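Local structure of integral membrane indolylacetylinositol arabinosyltransferase EmbB (Mycolicibacterium smegmatis MC2 155, 7BVC) at residues A102-N112 and I1023-S1031; G95-P103 and P187-L196. The protein probably polymerises arabinose into the arabinan of cell-wall arabinogalactan, as a membrane-embedded arabinosyltransferase of the emb family. One frame throughout, in Å; residues are numbered along the deposited sequence.

Contact 1: A102-N112 and I1023-S1031; sequences APAEGRDAALN and ITDLLLRAS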
ATOM      1  N   ALA B 102     -16.539  36.043   5.926  1.00 56.88           N
ATOM      2  CA  ALA B 102     -15.186  35.825   5.434  1.00 56.88           C
ATOM      3  C   ALA B 102     -14.823  36.989   4.521  1.00 56.88           C
ATOM      4  O   ALA B 102     -15.712  37.572   3.888  1.00 56.88           O
ATOM      5  CB  ALA B 102     -15.070  34.497   4.687  1.00 56.88           C
ATOM      6  N   PRO B 103     -13.548  37.364   4.425  1.00 61.83           N
ATOM      7  CA  PRO B 103     -13.179  38.462   3.525  1.00 61.83           C
ATOM      8  C   PRO B 103     -13.434  38.079   2.077  1.00 61.83           C
ATOM      9  O   PRO B 103     -13.148  36.958   1.654  1.00 61.83           O
ATOM     10  CB  PRO B 103     -11.684  38.666   3.800  1.00 61.83           C
ATOM     11  CG  PRO B 103     -11.405  37.930   5.073  1.00 61.83           C
ATOM     12  CD  PRO B 103     -12.375  36.802   5.112  1.00 61.83           C
ATOM     13  N   ALA B 104     -13.985  39.030   1.316  1.00 65.11           N
ATOM     14  CA  ALA B 104     -14.379  38.759  -0.062  1.00 65.11           C
ATOM     15  C   ALA B 104     -13.229  38.247  -0.915  1.00 65.11           C
ATOM     16  O   ALA B 104     -13.469  37.542  -1.900  1.00 65.11           O
ATOM     17  CB  ALA B 104     -14.968  40.018  -0.698  1.00 65.11           C
ATOM     18  N   GLU B 105     -11.989  38.577  -0.559  1.00 69.17           N
ATOM     19  CA  GLU B 105     -10.821  38.160  -1.323  1.00 69.17           C
ATOM     20  C   GLU B 105     -10.060  37.024  -0.653  1.00 69.17           C
ATOM     21  O   GLU B 105      -8.946  36.701  -1.076  1.00 69.17           O
ATOM     22  CB  GLU B 105      -9.892  39.354  -1.558  1.00 69.17           C
ATOM     23  CG  GLU B 105      -9.413  40.031  -0.288  1.00 69.17           C
ATOM     24  CD  GLU B 105     -10.380  41.081   0.226  1.00 69.17           C
ATOM     25  OE1 GLU B 105     -11.481  41.210  -0.350  1.00 69.17           O
ATOM     26  OE2 GLU B 105     -10.041  41.776   1.204  1.00 69.17           O
ATOM     27  N   GLY B 106     -10.631  36.414   0.383  1.00 67.17           N
ATOM     28  CA  GLY B 106     -10.029  35.235   0.965  1.00 67.17           C
ATOM     29  C   GLY B 106     -10.137  34.031   0.049  1.00 67.17           C
ATOM     30  O   GLY B 106     -10.886  34.016  -0.927  1.00 67.17           O
ATOM     31  N   ARG B 107      -9.367  32.997   0.374  1.00 65.78           N
ATOM     32  CA  ARG B 107      -9.341  31.798  -0.455  1.00 65.78           C
ATOM     33  C   ARG B 107     -10.611  30.985  -0.237  1.00 65.78           C
ATOM     34  O   ARG B 107     -10.889  30.547   0.884  1.00 65.78           O
ATOM     35  CB  ARG B 107      -8.104  30.962  -0.137  1.00 65.78           C
ATOM     36  CG  ARG B 107      -7.916  29.776  -1.063  1.00 65.78           C
ATOM     37  CD  ARG B 107      -6.776  28.887  -0.603  1.00 65.78           C
ATOM     38  NE  ARG B 107      -6.999  27.492  -0.966  1.00 65.78           N
ATOM     39  CZ  ARG B 107      -6.256  26.481  -0.530  1.00 65.78           C
ATOM     40  NH1 ARG B 107      -6.530  25.241  -0.912  1.00 65.78           N
ATOM     41  NH2 ARG B 107      -5.238  26.708   0.286  1.00 65.78           N
ATOM     42  N   ASP B 108     -11.380  30.790  -1.310  1.00 65.34           N
ATOM     43  CA  ASP B 108     -12.628  30.027  -1.278  1.00 65.34           C
ATOM     44  C   ASP B 108     -13.646  30.642  -0.320  1.00 65.34           C
ATOM     45  O   ASP B 108     -14.436  29.931   0.309  1.00 65.34           O
ATOM     46  CB  ASP B 108     -12.376  28.560  -0.920  1.00 65.34           C
ATOM     47  CG  ASP B 108     -11.641  27.814  -2.014  1.00 65.34           C
ATOM     48  OD1 ASP B 108     -11.467  28.387  -3.109  1.00 65.34           O
ATOM     49  OD2 ASP B 108     -11.237  26.657  -1.780  1.00 65.34           O
ATOM     50  N   ALA B 109     -13.633  31.973  -0.208  1.00 61.97           N
ATOM     51  CA  ALA B 109     -14.577  32.651   0.672  1.00 61.97           C
ATOM     52  C   ALA B 109     -16.013  32.456   0.212  1.00 61.97           C
ATOM     53  O   ALA B 109     -16.918  32.323   1.042  1.00 61.97           O
ATOM     54  CB  ALA B 109     -14.247  34.138   0.751  1.00 61.97           C
ATOM     55  N   ALA B 110     -16.245  32.438  -1.101  1.00 58.40           N
ATOM     56  CA  ALA B 110     -17.590  32.198  -1.605  1.00 58.40           C
ATOM     57  C   ALA B 110     -17.980  30.732  -1.495  1.00 58.40           C
ATOM     58  O   ALA B 110     -19.165  30.419  -1.339  1.00 58.40           O
ATOM     59  CB  ALA B 110     -17.701  32.664  -3.057  1.00 58.40           C
ATOM     60  N   LEU B 111     -17.002  29.827  -1.570  1.00 57.05           N
ATOM     61  CA  LEU B 111     -17.300  28.403  -1.487  1.00 57.05           C
ATOM     62  C   LEU B 111     -17.591  27.969  -0.058  1.00 57.05           C
ATOM     63  O   LEU B 111     -18.375  27.037   0.157  1.00 57.05           O
ATOM     64  CB  LEU B 111     -16.136  27.598  -2.066  1.00 57.05           C
ATOM     65  CG  LEU B 111     -16.049  26.103  -1.758  1.00 57.05           C
ATOM     66  CD1 LEU B 111     -17.202  25.349  -2.395  1.00 57.05           C
ATOM     67  CD2 LEU B 111     -14.716  25.538  -2.223  1.00 57.05           C
ATOM     68  N   ASN B 112     -16.989  28.632   0.931  1.00 56.08           N
ATOM     69  CA  ASN B 112     -17.129  28.219   2.320  1.00 56.08           C
ATOM     70  C   ASN B 112     -18.038  29.108   3.153  1.00 56.08           C
ATOM     71  O   ASN B 112     -18.635  28.621   4.112  1.00 56.08           O
ATOM     72  CB  ASN B 112     -15.755  28.157   2.996  1.00 56.08           C
ATOM     73  CG  ASN B 112     -14.948  26.956   2.564  1.00 56.08           C
ATOM     74  OD1 ASN B 112     -15.205  25.833   2.995  1.00 56.08           O
ATOM     75  ND2 ASN B 112     -13.963  27.183   1.706  1.00 56.08           N
ATOM     76  N   ILE B1023      -9.408  27.331   8.763  1.00 52.95           N
ATOM     77  CA  ILE B1023      -9.558  28.697   9.250  1.00 52.95           C
ATOM     78  C   ILE B1023      -8.479  29.611   8.687  1.00 52.95           C
ATOM     79  O   ILE B1023      -8.769  30.728   8.247  1.00 52.95           O
ATOM     80  CB  ILE B1023      -9.543  28.696  10.790  1.00 52.95           C
ATOM     81  CG1 ILE B1023     -10.711  27.874  11.338  1.00 52.95           C
ATOM     82  CG2 ILE B1023      -9.564  30.111  11.317  1.00 52.95           C
ATOM     83  CD1 ILE B1023     -10.568  27.509  12.797  1.00 52.95           C
ATOM     84  N   THR B1024      -7.227  29.155   8.690  1.00 54.70           N
ATOM     85  CA  THR B1024      -6.107  29.988   8.282  1.00 54.70           C
ATOM     86  C   THR B1024      -6.039  30.208   6.779  1.00 54.70           C
ATOM     87  O   THR B1024      -5.355  31.137   6.340  1.00 54.70           O
ATOM     88  CB  THR B1024      -4.794  29.377   8.772  1.00 54.70           C
ATOM     89  OG1 THR B1024      -4.558  28.139   8.091  1.00 54.70           O
ATOM     90  CG2 THR B1024      -4.858  29.119  10.267  1.00 54.70           C
ATOM     91  N   ASP B1025      -6.721  29.385   5.981  1.00 58.69           N
ATOM     92  CA  ASP B1025      -6.812  29.659   4.553  1.00 58.69           C
ATOM     93  C   ASP B1025      -7.910  30.662   4.242  1.00 58.69           C
ATOM     94  O   ASP B1025      -7.837  31.363   3.227  1.00 58.69           O
ATOM     95  CB  ASP B1025      -7.045  28.366   3.772  1.00 58.69           C
ATOM     96  CG  ASP B1025      -5.935  27.354   3.974  1.00 58.69           C
ATOM     97  OD1 ASP B1025      -4.825  27.757   4.381  1.00 58.69           O
ATOM     98  OD2 ASP B1025      -6.166  26.156   3.706  1.00 58.69           O
ATOM     99  N   LEU B1026      -8.932  30.742   5.096  1.00 55.36           N
ATOM    100  CA  LEU B1026      -9.985  31.734   4.917  1.00 55.36           C
ATOM    101  C   LEU B1026      -9.603  33.084   5.502  1.00 55.36           C
ATOM    102  O   LEU B1026     -10.071  34.118   5.012  1.00 55.36           O
ATOM    103  CB  LEU B1026     -11.285  31.252   5.561  1.00 55.36           C
ATOM    104  CG  LEU B1026     -12.181  30.289   4.785  1.00 55.36           C
ATOM    105  CD1 LEU B1026     -13.324  29.823   5.667  1.00 55.36           C
ATOM    106  CD2 LEU B1026     -12.715  30.959   3.537  1.00 55.36           C
ATOM    107  N   LEU B1027      -8.773  33.104   6.541  1.00 52.51           N
ATOM    108  CA  LEU B1027      -8.516  34.329   7.284  1.00 52.51           C
ATOM    109  C   LEU B1027      -7.141  34.934   7.030  1.00 52.51           C
ATOM    110  O   LEU B1027      -7.000  36.158   7.100  1.00 52.51           O
ATOM    111  CB  LEU B1027      -8.680  34.070   8.786  1.00 52.51           C
ATOM    112  CG  LEU B1027      -8.575  35.263   9.735  1.00 52.51           C
ATOM    113  CD1 LEU B1027      -9.468  36.399   9.271  1.00 52.51           C
ATOM    114  CD2 LEU B1027      -8.929  34.845  11.150  1.00 52.51           C
ATOM    115  N   LEU B1028      -6.127  34.126   6.726  1.00 52.93           N
ATOM    116  CA  LEU B1028      -4.750  34.597   6.684  1.00 52.93           C
ATOM    117  C   LEU B1028      -4.073  34.146   5.396  1.00 52.93           C
ATOM    118  O   LEU B1028      -4.598  33.324   4.643  1.00 52.93           O
ATOM    119  CB  LEU B1028      -3.962  34.094   7.899  1.00 52.93           C
ATOM    120  CG  LEU B1028      -4.581  34.367   9.271  1.00 52.93           C
ATOM    121  CD1 LEU B1028      -3.984  33.450  10.318  1.00 52.93           C
ATOM    122  CD2 LEU B1028      -4.405  35.819   9.664  1.00 52.93           C
ATOM    123  N   ARG B1029      -2.885  34.704   5.150  1.00 60.87           N
ATOM    124  CA  ARG B1029      -2.054  34.349   4.006  1.00 60.87           C
ATOM    125  C   ARG B1029      -0.675  33.949   4.508  1.00 60.87           C
ATOM    126  O   ARG B1029      -0.074  34.670   5.309  1.00 60.87           O
ATOM    127  CB  ARG B1029      -1.939  35.516   3.021  1.00 60.87           C
ATOM    128  CG  ARG B1029      -3.178  35.752   2.179  1.00 60.87           C
ATOM    129  CD  ARG B1029      -3.162  37.142   1.567  1.00 60.87           C
ATOM    130  NE  ARG B1029      -4.139  37.282   0.491  1.00 60.87           N
ATOM    131  CZ  ARG B1029      -4.549  38.448   0.004  1.00 60.87           C
ATOM    132  NH1 ARG B1029      -4.069  39.581   0.496  1.00 60.87           N
ATOM    133  NH2 ARG B1029      -5.442  38.481  -0.976  1.00 60.87           N
ATOM    134  N   ALA B1030      -0.173  32.813   4.037  1.00 59.72           N
ATOM    135  CA  ALA B1030       1.075  32.245   4.527  1.00 59.72           C
ATOM    136  C   ALA B1030       2.223  32.519   3.563  1.00 59.72           C
ATOM    137  O   ALA B1030       2.058  32.476   2.342  1.00 59.72           O
ATOM    138  CB  ALA B1030       0.940  30.738   4.745  1.00 59.72           C
ATOM    139  N   SER B1031       3.399  32.787   4.129  1.00 57.25           N
ATOM    140  CA  SER B1031       4.587  33.044   3.327  1.00 57.25           C
ATOM    141  C   SER B1031       5.797  32.397   3.984  1.00 57.25           C
ATOM    142  O   SER B1031       6.006  32.543   5.190  1.00 57.25           O
ATOM    143  CB  SER B1031       4.824  34.547   3.150  1.00 57.25           C
ATOM    144  OG  SER B1031       5.136  35.160   4.387  1.00 57.25           O
TER
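This is a domain interface: the turns leading into helix 109-112 of the concanavalin-like domain hold Leu-1026 of helix 1024-1027 in the C-terminal domain. The isobutyl end of Leu-1026 does most of the touching. Its chi1 of -82° sets CG anti to the carbonyl carbon, and chi2 of 174° extends CD1 toward Asn-112 CB. Leu-1026 CD2 lies 3.2 Å from Arg-107 O and 3.8 Å from Ala-109 CA. Leu-1026 CD1 rests on Asn-112 CB at 4.0 Å. Ala-102 CB is a more distant neighbour of Leu-1026 CD2, at 4.4 Å. The backbone of the leucine is covered too, since Pro-103 CD sits 3.5 Å from Leu-1026 O.

Arg-107 and Asp-1025 run side by side and point the same way. Arg-107 NH2 is 3.6 Å from Asp-1025 OD2. The oxygen stands well out of the guanidinium plane, so the salt bridge is one of charge alone. NH1 donates to Gln-789 O and NH2 to Pro-790 O, which probably fixes the guanidinium. No hydrogen bond joins the two segments themselves.

Asn-112 ND2 bonds to Asp-108 O at 3.1 Å. Asn-112 N reaches the same oxygen from the opposite face of its plane. The ND2 bond turns the amide back onto its own segment, while CB faces Leu-1026. A leucine of a short helix thus packs its methyls on a type II turn and the helix that follows, with its carbonyl beside the preceding type I turn: apolar packing between domains.

Contact 2: G95-P103 and P187-L196; sequences GGLVFGTAP and PAIVGVFTDL
The ring of Phe-193 has Pro-103 over one face. Pro-103 CG stands 4.1 Å from the ring centroid, 5° off the normal, in a CH-pi contact. Thr-101 C lies at the ring edge, near its plane. Phe-193 CD2 also approaches Ala-102 C obliquely, at 3.5 Å. Phe-193 CG is beside the backbone N (chi1 -52°), which turns the ring toward the chain of residues 101-103. Leu-1027 of helix 1024-1027 touches this ring and Val-190.

The backbones run antiparallel, with few regular bonds. Phe-193 N donates to Gly-100 O at 3.0 Å, from above the carbonyl plane. Val-192 CA gives the same oxygen a CA-H...O contact. Farther along, Val-190 N donates to Thr-101 O at 3.3 Å.

Thr-101 is held through both branches. Thr-101 OG1 donates to Ala-188 O at 3.0 Å, from above the carbonyl plane, and also has a weak bond with Met-114 N. Thr-101 CG2 meets Ile-189 CD1 at 3.6 Å.

At the other end the chain turns a corner at Val-98. Thr-194 OG1, anti to its own N (chi1 -175°), lies very close to Val-98 O, a bond whose short length is doubtful at this resolution. Leu-196 N donates to Thr-194 OG1 at 3.3 Å, nearly straight, in an ST turn that ties the hydroxyl to its own segment. Asn-66 OD1 accepts from Thr-194 N. The result is an irregular antiparallel pairing, buried within the concanavalin-like domain, that links strands of two different beta sheets.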
ATOM      1  N   GLY B  95     -20.836  49.057  -5.673  1.00 88.61           N
ATOM      2  CA  GLY B  95     -21.193  48.341  -4.469  1.00 88.61           C
ATOM      3  C   GLY B  95     -20.053  47.494  -3.925  1.00 88.61           C
ATOM      4  O   GLY B  95     -18.873  47.712  -4.206  1.00 88.61           O
ATOM      5  N   GLY B  96     -20.436  46.501  -3.128  1.00 75.31           N
ATOM      6  CA  GLY B  96     -19.475  45.610  -2.512  1.00 75.31           C
ATOM      7  C   GLY B  96     -20.119  44.625  -1.561  1.00 75.31           C
ATOM      8  O   GLY B  96     -21.143  44.019  -1.884  1.00 75.31           O
ATOM      9  N   LEU B  97     -19.528  44.459  -0.381  1.00 63.61           N
ATOM     10  CA  LEU B  97     -20.018  43.526   0.626  1.00 63.61           C
ATOM     11  C   LEU B  97     -20.824  44.294   1.663  1.00 63.61           C
ATOM     12  O   LEU B  97     -20.270  45.101   2.417  1.00 63.61           O
ATOM     13  CB  LEU B  97     -18.859  42.790   1.292  1.00 63.61           C
ATOM     14  CG  LEU B  97     -18.535  41.363   0.859  1.00 63.61           C
ATOM     15  CD1 LEU B  97     -17.472  40.787   1.772  1.00 63.61           C
ATOM     16  CD2 LEU B  97     -19.778  40.502   0.880  1.00 63.61           C
ATOM     17  N   VAL B  98     -22.134  44.045   1.708  1.00 61.64           N
ATOM     18  CA  VAL B  98     -22.937  44.569   2.805  1.00 61.64           C
ATOM     19  C   VAL B  98     -22.473  43.961   4.122  1.00 61.64           C
ATOM     20  O   VAL B  98     -22.221  44.673   5.100  1.00 61.64           O
ATOM     21  CB  VAL B  98     -24.432  44.305   2.557  1.00 61.64           C
ATOM     22  CG1 VAL B  98     -25.256  44.857   3.704  1.00 61.64           C
ATOM     23  CG2 VAL B  98     -24.866  44.922   1.242  1.00 61.64           C
ATOM     24  N   PHE B  99     -22.351  42.638   4.159  1.00 57.05           N
ATOM     25  CA  PHE B  99     -21.678  41.943   5.245  1.00 57.05           C
ATOM     26  C   PHE B  99     -21.284  40.564   4.739  1.00 57.05           C
ATOM     27  O   PHE B  99     -21.695  40.136   3.659  1.00 57.05           O
ATOM     28  CB  PHE B  99     -22.554  41.862   6.503  1.00 57.05           C
ATOM     29  CG  PHE B  99     -23.607  40.791   6.456  1.00 57.05           C
ATOM     30  CD1 PHE B  99     -24.873  41.069   5.974  1.00 57.05           C
ATOM     31  CD2 PHE B  99     -23.344  39.516   6.931  1.00 57.05           C
ATOM     32  CE1 PHE B  99     -25.844  40.091   5.939  1.00 57.05           C
ATOM     33  CE2 PHE B  99     -24.310  38.535   6.896  1.00 57.05           C
ATOM     34  CZ  PHE B  99     -25.563  38.822   6.402  1.00 57.05           C
ATOM     35  N   GLY B 100     -20.472  39.879   5.531  1.00 51.53           N
ATOM     36  CA  GLY B 100     -20.048  38.536   5.181  1.00 51.53           C
ATOM     37  C   GLY B 100     -19.419  37.873   6.383  1.00 51.53           C
ATOM     38  O   GLY B 100     -19.159  38.511   7.405  1.00 51.53           O
ATOM     39  N   THR B 101     -19.178  36.572   6.246  1.00 50.07           N
ATOM     40  CA  THR B 101     -18.536  35.787   7.291  1.00 50.07           C
ATOM     41  C   THR B 101     -17.148  35.320   6.866  1.00 50.07           C
ATOM     42  O   THR B 101     -16.633  34.325   7.379  1.00 50.07           O
ATOM     43  CB  THR B 101     -19.409  34.598   7.684  1.00 50.07           C
ATOM     44  OG1 THR B 101     -19.271  33.556   6.712  1.00 50.07           O
ATOM     45  CG2 THR B 101     -20.868  35.019   7.755  1.00 50.07           C
ATOM     46  N   ALA B 102     -16.539  36.043   5.926  1.00 56.88           N
ATOM     47  CA  ALA B 102     -15.186  35.825   5.434  1.00 56.88           C
ATOM     48  C   ALA B 102     -14.823  36.989   4.521  1.00 56.88           C
ATOM     49  O   ALA B 102     -15.712  37.572   3.888  1.00 56.88           O
ATOM     50  CB  ALA B 102     -15.070  34.497   4.687  1.00 56.88           C
ATOM     51  N   PRO B 103     -13.548  37.364   4.425  1.00 61.83           N
ATOM     52  CA  PRO B 103     -13.179  38.462   3.525  1.00 61.83           C
ATOM     53  C   PRO B 103     -13.434  38.079   2.077  1.00 61.83           C
ATOM     54  O   PRO B 103     -13.148  36.958   1.654  1.00 61.83           O
ATOM     55  CB  PRO B 103     -11.684  38.666   3.800  1.00 61.83           C
ATOM     56  CG  PRO B 103     -11.405  37.930   5.073  1.00 61.83           C
ATOM     57  CD  PRO B 103     -12.375  36.802   5.112  1.00 61.83           C
ATOM     58  N   PRO B 187     -23.238  28.383   6.715  1.00 50.25           N
ATOM     59  CA  PRO B 187     -21.934  28.914   6.306  1.00 50.25           C
ATOM     60  C   PRO B 187     -20.871  28.674   7.365  1.00 50.25           C
ATOM     61  O   PRO B 187     -21.151  28.373   8.525  1.00 50.25           O
ATOM     62  CB  PRO B 187     -22.212  30.407   6.123  1.00 50.25           C
ATOM     63  CG  PRO B 187     -23.335  30.681   7.055  1.00 50.25           C
ATOM     64  CD  PRO B 187     -24.198  29.454   7.025  1.00 50.25           C
ATOM     65  N   ALA B 188     -19.620  28.814   6.937  1.00 46.60           N
ATOM     66  CA  ALA B 188     -18.467  28.705   7.819  1.00 46.60           C
ATOM     67  C   ALA B 188     -18.130  30.093   8.345  1.00 46.60           C
ATOM     68  O   ALA B 188     -17.884  31.014   7.558  1.00 46.60           O
ATOM     69  CB  ALA B 188     -17.271  28.097   7.090  1.00 46.60           C
ATOM     70  N   ILE B 189     -18.122  30.241   9.657  1.00 45.50           N
ATOM     71  CA  ILE B 189     -17.937  31.545  10.281  1.00 45.50           C
ATOM     72  C   ILE B 189     -16.475  31.741  10.644  1.00 45.50           C
ATOM     73  O   ILE B 189     -15.850  30.888  11.281  1.00 45.50           O
ATOM     74  CB  ILE B 189     -18.837  31.692  11.520  1.00 45.50           C
ATOM     75  CG1 ILE B 189     -20.293  31.405  11.160  1.00 45.50           C
ATOM     76  CG2 ILE B 189     -18.705  33.086  12.108  1.00 45.50           C
ATOM     77  CD1 ILE B 189     -20.929  32.469  10.322  1.00 45.50           C
ATOM     78  N   VAL B 190     -15.928  32.877  10.219  1.00 45.89           N
ATOM     79  CA  VAL B 190     -14.639  33.359  10.703  1.00 45.89           C
ATOM     80  C   VAL B 190     -14.738  34.735  11.337  1.00 45.89           C
ATOM     81  O   VAL B 190     -13.971  35.046  12.268  1.00 45.89           O
ATOM     82  CB  VAL B 190     -13.605  33.362   9.551  1.00 45.89           C
ATOM     83  CG1 VAL B 190     -12.403  34.225   9.873  1.00 45.89           C
ATOM     84  CG2 VAL B 190     -13.167  31.944   9.235  1.00 45.89           C
ATOM     85  N   GLY B 191     -15.690  35.560  10.921  1.00 46.23           N
ATOM     86  CA  GLY B 191     -15.928  36.848  11.552  1.00 46.23           C
ATOM     87  C   GLY B 191     -17.131  37.508  10.922  1.00 46.23           C
ATOM     88  O   GLY B 191     -18.060  36.833  10.467  1.00 46.23           O
ATOM     89  N   VAL B 192     -17.105  38.839  10.901  1.00 51.62           N
ATOM     90  CA  VAL B 192     -18.070  39.633  10.150  1.00 51.62           C
ATOM     91  C   VAL B 192     -17.283  40.736   9.455  1.00 51.62           C
ATOM     92  O   VAL B 192     -16.684  41.588  10.121  1.00 51.62           O
ATOM     93  CB  VAL B 192     -19.177  40.233  11.027  1.00 51.62           C
ATOM     94  CG1 VAL B 192     -20.237  40.855  10.145  1.00 51.62           C
ATOM     95  CG2 VAL B 192     -19.795  39.176  11.926  1.00 51.62           C
ATOM     96  N   PHE B 193     -17.276  40.716   8.124  1.00 54.18           N
ATOM     97  CA  PHE B 193     -16.475  41.629   7.320  1.00 54.18           C
ATOM     98  C   PHE B 193     -17.385  42.353   6.342  1.00 54.18           C
ATOM     99  O   PHE B 193     -17.953  41.728   5.440  1.00 54.18           O
ATOM    100  CB  PHE B 193     -15.376  40.877   6.565  1.00 54.18           C
ATOM    101  CG  PHE B 193     -14.530  40.000   7.441  1.00 54.18           C
ATOM    102  CD1 PHE B 193     -13.438  40.517   8.114  1.00 54.18           C
ATOM    103  CD2 PHE B 193     -14.825  38.658   7.587  1.00 54.18           C
ATOM    104  CE1 PHE B 193     -12.658  39.710   8.917  1.00 54.18           C
ATOM    105  CE2 PHE B 193     -14.050  37.848   8.389  1.00 54.18           C
ATOM    106  CZ  PHE B 193     -12.966  38.375   9.053  1.00 54.18           C
ATOM    107  N   THR B 194     -17.518  43.663   6.513  1.00 61.99           N
ATOM    108  CA  THR B 194     -18.366  44.495   5.675  1.00 61.99           C
ATOM    109  C   THR B 194     -17.506  45.425   4.824  1.00 61.99           C
ATOM    110  O   THR B 194     -16.275  45.383   4.862  1.00 61.99           O
ATOM    111  CB  THR B 194     -19.342  45.300   6.534  1.00 61.99           C
ATOM    112  OG1 THR B 194     -20.248  46.017   5.689  1.00 61.99           O
ATOM    113  CG2 THR B 194     -18.582  46.289   7.401  1.00 61.99           C
ATOM    114  N   ASP B 195     -18.178  46.276   4.045  1.00 66.94           N
ATOM    115  CA  ASP B 195     -17.510  47.329   3.304  1.00 66.94           C
ATOM    116  C   ASP B 195     -18.039  48.715   3.640  1.00 66.94           C
ATOM    117  O   ASP B 195     -17.555  49.699   3.071  1.00 66.94           O
ATOM    118  CB  ASP B 195     -17.640  47.093   1.792  1.00 66.94           C
ATOM    119  CG  ASP B 195     -16.517  46.240   1.239  1.00 66.94           C
ATOM    120  OD1 ASP B 195     -15.862  45.533   2.030  1.00 66.94           O
ATOM    121  OD2 ASP B 195     -16.289  46.276   0.011  1.00 66.94           O
ATOM    122  N   LEU B 196     -19.014  48.821   4.539  1.00 70.79           N
ATOM    123  CA  LEU B 196     -19.531  50.112   4.959  1.00 70.79           C
ATOM    124  C   LEU B 196     -18.585  50.745   5.977  1.00 70.79           C
ATOM    125  O   LEU B 196     -17.556  50.175   6.348  1.00 70.79           O
ATOM    126  CB  LEU B 196     -20.936  49.958   5.537  1.00 70.79           C
ATOM    127  CG  LEU B 196     -21.857  48.944   4.856  1.00 70.79           C
ATOM    128  CD1 LEU B 196     -23.121  48.741   5.671  1.00 70.79           C
ATOM    129  CD2 LEU B 196     -22.199  49.395   3.450  1.00 70.79           C
TER

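How the contacts relate
Contact 2 is mostly buried and lies within the concanavalin-like domain. Contact 1 is partly buried and joins that domain to the C-terminal one. Their centres are about 11 Å apart, and Ala-102 and Pro-103 belong to both. Pro-103 thus meets a ring in one and a helical carbonyl in the other. Contact 2 is held by backbone and threonine hydrogen bonds, whereas contact 1 relies on apolar packing and a loose charge pair. They also touch directly. Asn-112 O probably accepts from Ala-188 N. Helix 1024-1027 forms one side of contact 1 and reaches contact 2 through Leu-1027.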